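Local coordinates for hypothetical protein (Giardia lamblia, PDB 3I3F) that is of unknown function but belongs to the YjgF-like (endoribonuclease L-PSP) family, forms a trimer and holds pentanoic acid in a pocket between subunits, at residues A[18-23]-A[72-77]; A[24-29]-A[43-48]. One frame throughout, in Å; residues are numbered along the deposited sequence.

Contact 1 of 2, residues A[18-23]-A[72-77]; sequences LVCPDV and LEYANS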
loop_
_atom_site.group_PDB
_atom_site.type_symbol
_atom_site.label_atom_id
_atom_site.label_comp_id
_atom_site.label_asym_id
_atom_site.label_seq_id
_atom_site.Cartn_x
_atom_site.Cartn_y
_atom_site.Cartn_z
ATOM N N LEU A 18 -13.458 13.604 4.209
ATOM C CA LEU A 18 -14.847 13.645 3.767
ATOM C C LEU A 18 -15.544 12.332 4.092
ATOM O O LEU A 18 -14.901 11.284 4.201
ATOM C CB LEU A 18 -14.915 13.880 2.254
ATOM C CG LEU A 18 -14.626 15.278 1.696
ATOM C CD1 LEU A 18 -13.254 15.784 2.096
ATOM C CD2 LEU A 18 -14.759 15.266 0.180
ATOM N N VAL A 19 -16.864 12.401 4.242
ATOM C CA VAL A 19 -17.697 11.213 4.369
ATOM C C VAL A 19 -18.874 11.336 3.410
ATOM O O VAL A 19 -19.711 12.229 3.554
ATOM C CB VAL A 19 -18.227 11.023 5.806
ATOM C CG1 VAL A 19 -19.078 9.757 5.897
ATOM C CG2 VAL A 19 -17.076 10.961 6.795
ATOM N N CYS A 20 -18.917 10.454 2.417
ATOM C CA CYS A 20 -20.058 10.366 1.523
ATOM C C CYS A 20 -21.218 9.738 2.292
ATOM O O CYS A 20 -21.098 8.608 2.770
ATOM C CB CYS A 20 -19.717 9.514 0.305
ATOM S SG CYS A 20 -21.101 9.266 -0.816
ATOM N N PRO A 21 -22.343 10.463 2.422
ATOM C CA PRO A 21 -23.452 9.935 3.220
ATOM C C PRO A 21 -24.134 8.680 2.655
ATOM O O PRO A 21 -24.889 8.038 3.381
ATOM C CB PRO A 21 -24.441 11.108 3.277
ATOM C CG PRO A 21 -24.107 11.961 2.127
ATOM C CD PRO A 21 -22.641 11.800 1.876
ATOM N N ASP A 22 -23.862 8.339 1.391
ATOM C CA ASP A 22 -24.467 7.163 0.757
ATOM C C ASP A 22 -23.544 5.942 0.806
ATOM O O ASP A 22 -23.851 4.901 0.220
ATOM C CB ASP A 22 -24.848 7.473 -0.695
ATOM C CG ASP A 22 -25.801 6.443 -1.284
ATOM O OD1 ASP A 22 -26.556 5.814 -0.512
ATOM O OD2 ASP A 22 -25.793 6.259 -2.519
ATOM N N VAL A 23 -22.416 6.062 1.506
ATOM C CA VAL A 23 -21.475 4.951 1.648
ATOM C C VAL A 23 -21.181 4.703 3.126
ATOM O O VAL A 23 -20.990 5.646 3.899
ATOM C CB VAL A 23 -20.159 5.220 0.882
ATOM C CG1 VAL A 23 -19.177 4.063 1.063
ATOM C CG2 VAL A 23 -20.445 5.453 -0.599
ATOM N N LEU A 72 -15.450 8.529 -4.691
ATOM C CA LEU A 72 -14.632 9.322 -5.605
ATOM C C LEU A 72 -15.426 10.458 -6.249
ATOM O O LEU A 72 -14.934 11.579 -6.340
ATOM C CB LEU A 72 -13.990 8.438 -6.681
ATOM C CG LEU A 72 -12.900 7.490 -6.169
ATOM C CD1 LEU A 72 -12.405 6.582 -7.281
ATOM C CD2 LEU A 72 -11.742 8.275 -5.570
ATOM N N GLU A 73 -16.652 10.180 -6.680
ATOM C CA GLU A 73 -17.488 11.218 -7.293
ATOM C C GLU A 73 -17.855 12.307 -6.280
ATOM O O GLU A 73 -17.871 13.493 -6.613
ATOM C CB GLU A 73 -18.727 10.601 -7.948
ATOM C CG GLU A 73 -18.372 9.825 -9.218
ATOM C CD GLU A 73 -19.555 9.147 -9.886
ATOM O OE1 GLU A 73 -20.702 9.327 -9.426
ATOM O OE2 GLU A 73 -19.330 8.424 -10.881
ATOM N N TYR A 74 -18.110 11.896 -5.042
ATOM C CA TYR A 74 -18.364 12.818 -3.935
ATOM C C TYR A 74 -17.164 13.744 -3.696
ATOM O O TYR A 74 -17.334 14.914 -3.338
ATOM C CB TYR A 74 -18.677 12.002 -2.676
ATOM C CG TYR A 74 -19.165 12.783 -1.476
ATOM C CD1 TYR A 74 -20.461 13.290 -1.427
ATOM C CD2 TYR A 74 -18.342 12.980 -0.371
ATOM C CE1 TYR A 74 -20.917 13.986 -0.315
ATOM C CE2 TYR A 74 -18.786 13.677 0.742
ATOM C CZ TYR A 74 -20.074 14.179 0.764
ATOM O OH TYR A 74 -20.513 14.870 1.870
ATOM N N ALA A 75 -15.960 13.220 -3.924
ATOM C CA ALA A 75 -14.712 13.966 -3.733
ATOM C C ALA A 75 -14.202 14.651 -5.012
ATOM O O ALA A 75 -13.017 14.968 -5.109
ATOM C CB ALA A 75 -13.637 13.029 -3.179
ATOM N N ASN A 76 -15.092 14.882 -5.979
ATOM C CA ASN A 76 -14.744 15.540 -7.247
ATOM C C ASN A 76 -13.725 14.742 -8.068
ATOM O O ASN A 76 -12.809 15.300 -8.674
ATOM C CB ASN A 76 -14.259 16.980 -7.001
ATOM C CG ASN A 76 -14.387 17.867 -8.236
ATOM O OD1 ASN A 76 -15.264 17.665 -9.077
ATOM N ND2 ASN A 76 -13.511 18.860 -8.341
ATOM N N SER A 77 -13.913 13.425 -8.081
ATOM C CA SER A 77 -13.073 12.502 -8.835
ATOM C C SER A 77 -13.984 11.483 -9.523
ATOM O O SER A 77 -15.153 11.765 -9.785
ATOM C CB SER A 77 -12.074 11.819 -7.890
ATOM O OG SER A 77 -11.118 11.047 -8.598
HETATM O O HOH W 1 -18.277 14.930 3.993
#
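Through one water, the hydroxyl of Tyr74 is tied to the backbone of 18-23: water 1 accepts the N-H of Val19 at 2.9 Å from Val19 N and lies 3.1 Å from Tyr74 OH, in the plane of the ring and at its edge. Most of the remaining contact is the phenol laid against the chain. Cys20 CA sits over the middle of one face, 3.7 Å from the ring centroid and 13° off the normal, a CH-pi contact. Its SG, anti to the backbone N (chi1 177°), leans toward the CB-CG end of the tyrosine and makes an oblique sulfur-aromatic contact. Pro21 crosses the tyrosine at about a right angle, with its CD 3.5 Å from Tyr74 CE1. Leu18 meets the ring edge through CB and stretches CD2 to Ala75, 4.1 Å from Ala75 CA. Tyr74 ends helix 56-74, and just beyond it Asn76, with positive phi, is the C' residue of a Schellman motif, in which Ser77 N bonds to Leu72 O at 2.7 Å. The loop after strand 16-18 thus lies across the C-terminal end of the helix, while Gln31 takes the N-H of Cys20. Attachment rests largely on dispersion and CH-pi contact, plus one water held between the hydroxyl and the N-H of Val19.

Contact 2 of 2, residues A[24-29]-A[43-48]; sequences VKFENV and GSVGID. With LEA (pentanoic acid), chain F.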
loop_
_atom_site.group_PDB
_atom_site.type_symbol
_atom_site.label_atom_id
_atom_site.label_comp_id
_atom_site.label_asym_id
_atom_site.label_seq_id
_atom_site.Cartn_x
_atom_site.Cartn_y
_atom_site.Cartn_z
ATOM N N VAL A 24 -21.152 3.429 3.511
ATOM C CA VAL A 24 -20.873 3.034 4.889
ATOM C C VAL A 24 -19.575 3.666 5.407
ATOM O O VAL A 24 -18.581 3.769 4.683
ATOM C CB VAL A 24 -20.810 1.489 5.035
ATOM C CG1 VAL A 24 -19.638 0.906 4.249
ATOM C CG2 VAL A 24 -20.730 1.086 6.500
ATOM N N LYS A 25 -19.615 4.099 6.664
ATOM C CA LYS A 25 -18.488 4.746 7.325
ATOM C C LYS A 25 -18.124 3.915 8.553
ATOM O O LYS A 25 -18.994 3.583 9.356
ATOM C CB LYS A 25 -18.882 6.173 7.729
ATOM C CG LYS A 25 -17.854 6.928 8.569
ATOM C CD LYS A 25 -16.569 7.174 7.804
ATOM C CE LYS A 25 -15.596 8.031 8.602
ATOM N NZ LYS A 25 -15.072 7.330 9.807
ATOM N N PHE A 26 -16.844 3.572 8.682
ATOM C CA PHE A 26 -16.361 2.775 9.811
ATOM C C PHE A 26 -15.650 3.673 10.821
ATOM O O PHE A 26 -14.888 4.562 10.439
ATOM C CB PHE A 26 -15.427 1.664 9.322
ATOM C CG PHE A 26 -16.025 0.805 8.242
ATOM C CD1 PHE A 26 -17.088 -0.041 8.522
ATOM C CD2 PHE A 26 -15.531 0.849 6.944
ATOM C CE1 PHE A 26 -17.650 -0.834 7.524
ATOM C CE2 PHE A 26 -16.086 0.061 5.942
ATOM C CZ PHE A 26 -17.146 -0.780 6.234
ATOM N N GLU A 27 -15.900 3.422 12.106
ATOM C CA GLU A 27 -15.407 4.267 13.203
ATOM C C GLU A 27 -13.915 4.582 13.129
ATOM O O GLU A 27 -13.509 5.725 13.336
ATOM C CB GLU A 27 -15.699 3.607 14.558
ATOM C CG GLU A 27 -15.197 4.421 15.759
ATOM C CD GLU A 27 -15.529 3.797 17.104
ATOM O OE1 GLU A 27 -15.732 2.568 17.173
ATOM O OE2 GLU A 27 -15.571 4.547 18.101
ATOM N N ASN A 28 -13.106 3.562 12.856
ATOM C CA ASN A 28 -11.648 3.700 12.897
ATOM C C ASN A 28 -11.032 4.184 11.588
ATOM O O ASN A 28 -9.825 4.418 11.528
ATOM C CB ASN A 28 -11.001 2.360 13.261
ATOM C CG ASN A 28 -11.493 1.805 14.584
ATOM O OD1 ASN A 28 -11.711 2.547 15.543
ATOM N ND2 ASN A 28 -11.661 0.489 14.644
ATOM N N VAL A 29 -11.855 4.339 10.552
ATOM C CA VAL A 29 -11.367 4.441 9.183
ATOM C C VAL A 29 -11.817 5.722 8.489
ATOM O O VAL A 29 -13.011 5.940 8.278
ATOM C CB VAL A 29 -11.862 3.234 8.353
ATOM C CG1 VAL A 29 -11.255 3.246 6.952
ATOM C CG2 VAL A 29 -11.543 1.929 9.068
ATOM N N GLY A 43 -10.055 1.700 3.328
ATOM C CA GLY A 43 -10.417 0.383 2.812
ATOM C C GLY A 43 -11.887 0.301 2.452
ATOM O O GLY A 43 -12.742 0.783 3.200
ATOM N N SER A 44 -12.172 -0.282 1.288
ATOM C CA SER A 44 -13.542 -0.455 0.811
ATOM C C SER A 44 -13.897 -1.934 0.783
ATOM O O SER A 44 -13.090 -2.765 0.357
ATOM C CB SER A 44 -13.702 0.145 -0.584
ATOM O OG SER A 44 -13.477 1.543 -0.561
ATOM N N VAL A 45 -15.105 -2.252 1.236
ATOM C CA VAL A 45 -15.577 -3.626 1.324
ATOM C C VAL A 45 -17.032 -3.693 0.873
ATOM O O VAL A 45 -17.670 -2.657 0.655
ATOM C CB VAL A 45 -15.428 -4.166 2.763
ATOM C CG1 VAL A 45 -13.951 -4.223 3.156
ATOM C CG2 VAL A 45 -16.220 -3.308 3.745
ATOM N N GLY A 46 -17.551 -4.909 0.734
ATOM C CA GLY A 46 -18.873 -5.130 0.149
ATOM C C GLY A 46 -20.038 -4.951 1.105
ATOM O O GLY A 46 -20.927 -5.800 1.169
ATOM N N ILE A 47 -20.038 -3.836 1.833
ATOM C CA ILE A 47 -21.083 -3.506 2.797
ATOM C C ILE A 47 -21.848 -2.294 2.278
ATOM O O ILE A 47 -21.239 -1.307 1.857
ATOM C CB ILE A 47 -20.472 -3.202 4.181
ATOM C CG1 ILE A 47 -19.790 -4.457 4.738
ATOM C CG2 ILE A 47 -21.542 -2.699 5.149
ATOM C CD1 ILE A 47 -19.001 -4.225 6.010
ATOM N N ASP A 48 -23.179 -2.371 2.291
ATOM C CA ASP A 48 -24.010 -1.275 1.788
ATOM C C ASP A 48 -24.250 -0.235 2.885
ATOM O O ASP A 48 -23.787 -0.404 4.015
ATOM C CB ASP A 48 -25.325 -1.795 1.171
ATOM C CG ASP A 48 -26.221 -2.515 2.169
ATOM O OD1 ASP A 48 -26.174 -2.210 3.376
ATOM O OD2 ASP A 48 -26.992 -3.394 1.723
HETATM C C2 LEA F . -9.920 -1.219 9.003
HETATM O O2 LEA F . -8.962 -0.511 8.623
HETATM C C3 LEA F . -11.151 -1.373 8.138
HETATM C C4 LEA F . -10.974 -0.725 6.765
HETATM C C5 LEA F . -12.205 -0.855 5.868
HETATM C C6 LEA F . -13.213 -1.877 6.350
HETATM O O1 LEA F . -9.912 -1.817 10.099
HETATM O O HOH W 2 -21.879 1.435 1.588
#
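Phe26 meets 43-48 with the far end of its ring: CZ lies 3.7 Å from Val45 CG2, which approaches obliquely, and 3.9 Å from Ile47 CD1, which comes in at the edge, near the ring plane. Gly43 O also lies near that plane, beside CE2. With CG anti to the carbonyl carbon (chi1 -53°), the phenyl reaches over to the facing loop and puts its CD2-CE2 side against pentanoic acid, whose C6 is 3.5 Å from Phe26 CE2. Val29 adds the next piece of wall through CG2, 3.5 Å from C3 of the ligand, and Gly43 O comes within 3.2 Å of ligand C5. Farther along, Val24 CG1 rests on the carbonyl of Ile47 and CG2 on the Ile47 CG2 methyl. Water 2 joins the same two residues, accepting from Val24 N and probably donating to Ile47 O, an oxygen that Asn67 of helix 56-74 also binds. These two loops, after strands 16-18 and 38-41, make one side of an intersubunit pocket of the kind known in the YjgF-like family; Gln126 of the same chain and Arg118 of the second subunit hydrogen-bond the acid. Behind the wall, 26-29 forms a type I turn closed by Val29 N to Phe26 O. Lys25 folds back so that NZ grips both Phe26 O, at 2.8 Å, and Val29 O, at 2.9 Å, standing above each carbonyl plane; on Phe26 O it and Val29 N use opposite faces. On the facing loop, Gly46 centres an inverse gamma turn and Asp48 is held by Ser50, Thr52 and His54. Arg106 and Arg115 of the second subunit bond to Asn28 OD1 and Glu27 O, respectively.

Overall arrangement
Both contacts are partly buried and share the connection between strands 16-18 and 32-35, with 18-23 serving contact 1 and 24-29 contact 2; along the chain, contact 2 is nested within the loop closed by contact 1. Their centres lie about 13 Å apart, and they touch where Val19 CG2 packs on Lys25 CE. Contact 1, with more exposed residues, joins this connection to the end of helix 56-74 within one subunit, using an aromatic face. Contact 2 joins it to the loop before that helix, using the end of a phenyl ring against aliphatic branches, and lies beside the second subunit and the bound acid. Each includes one bridging water.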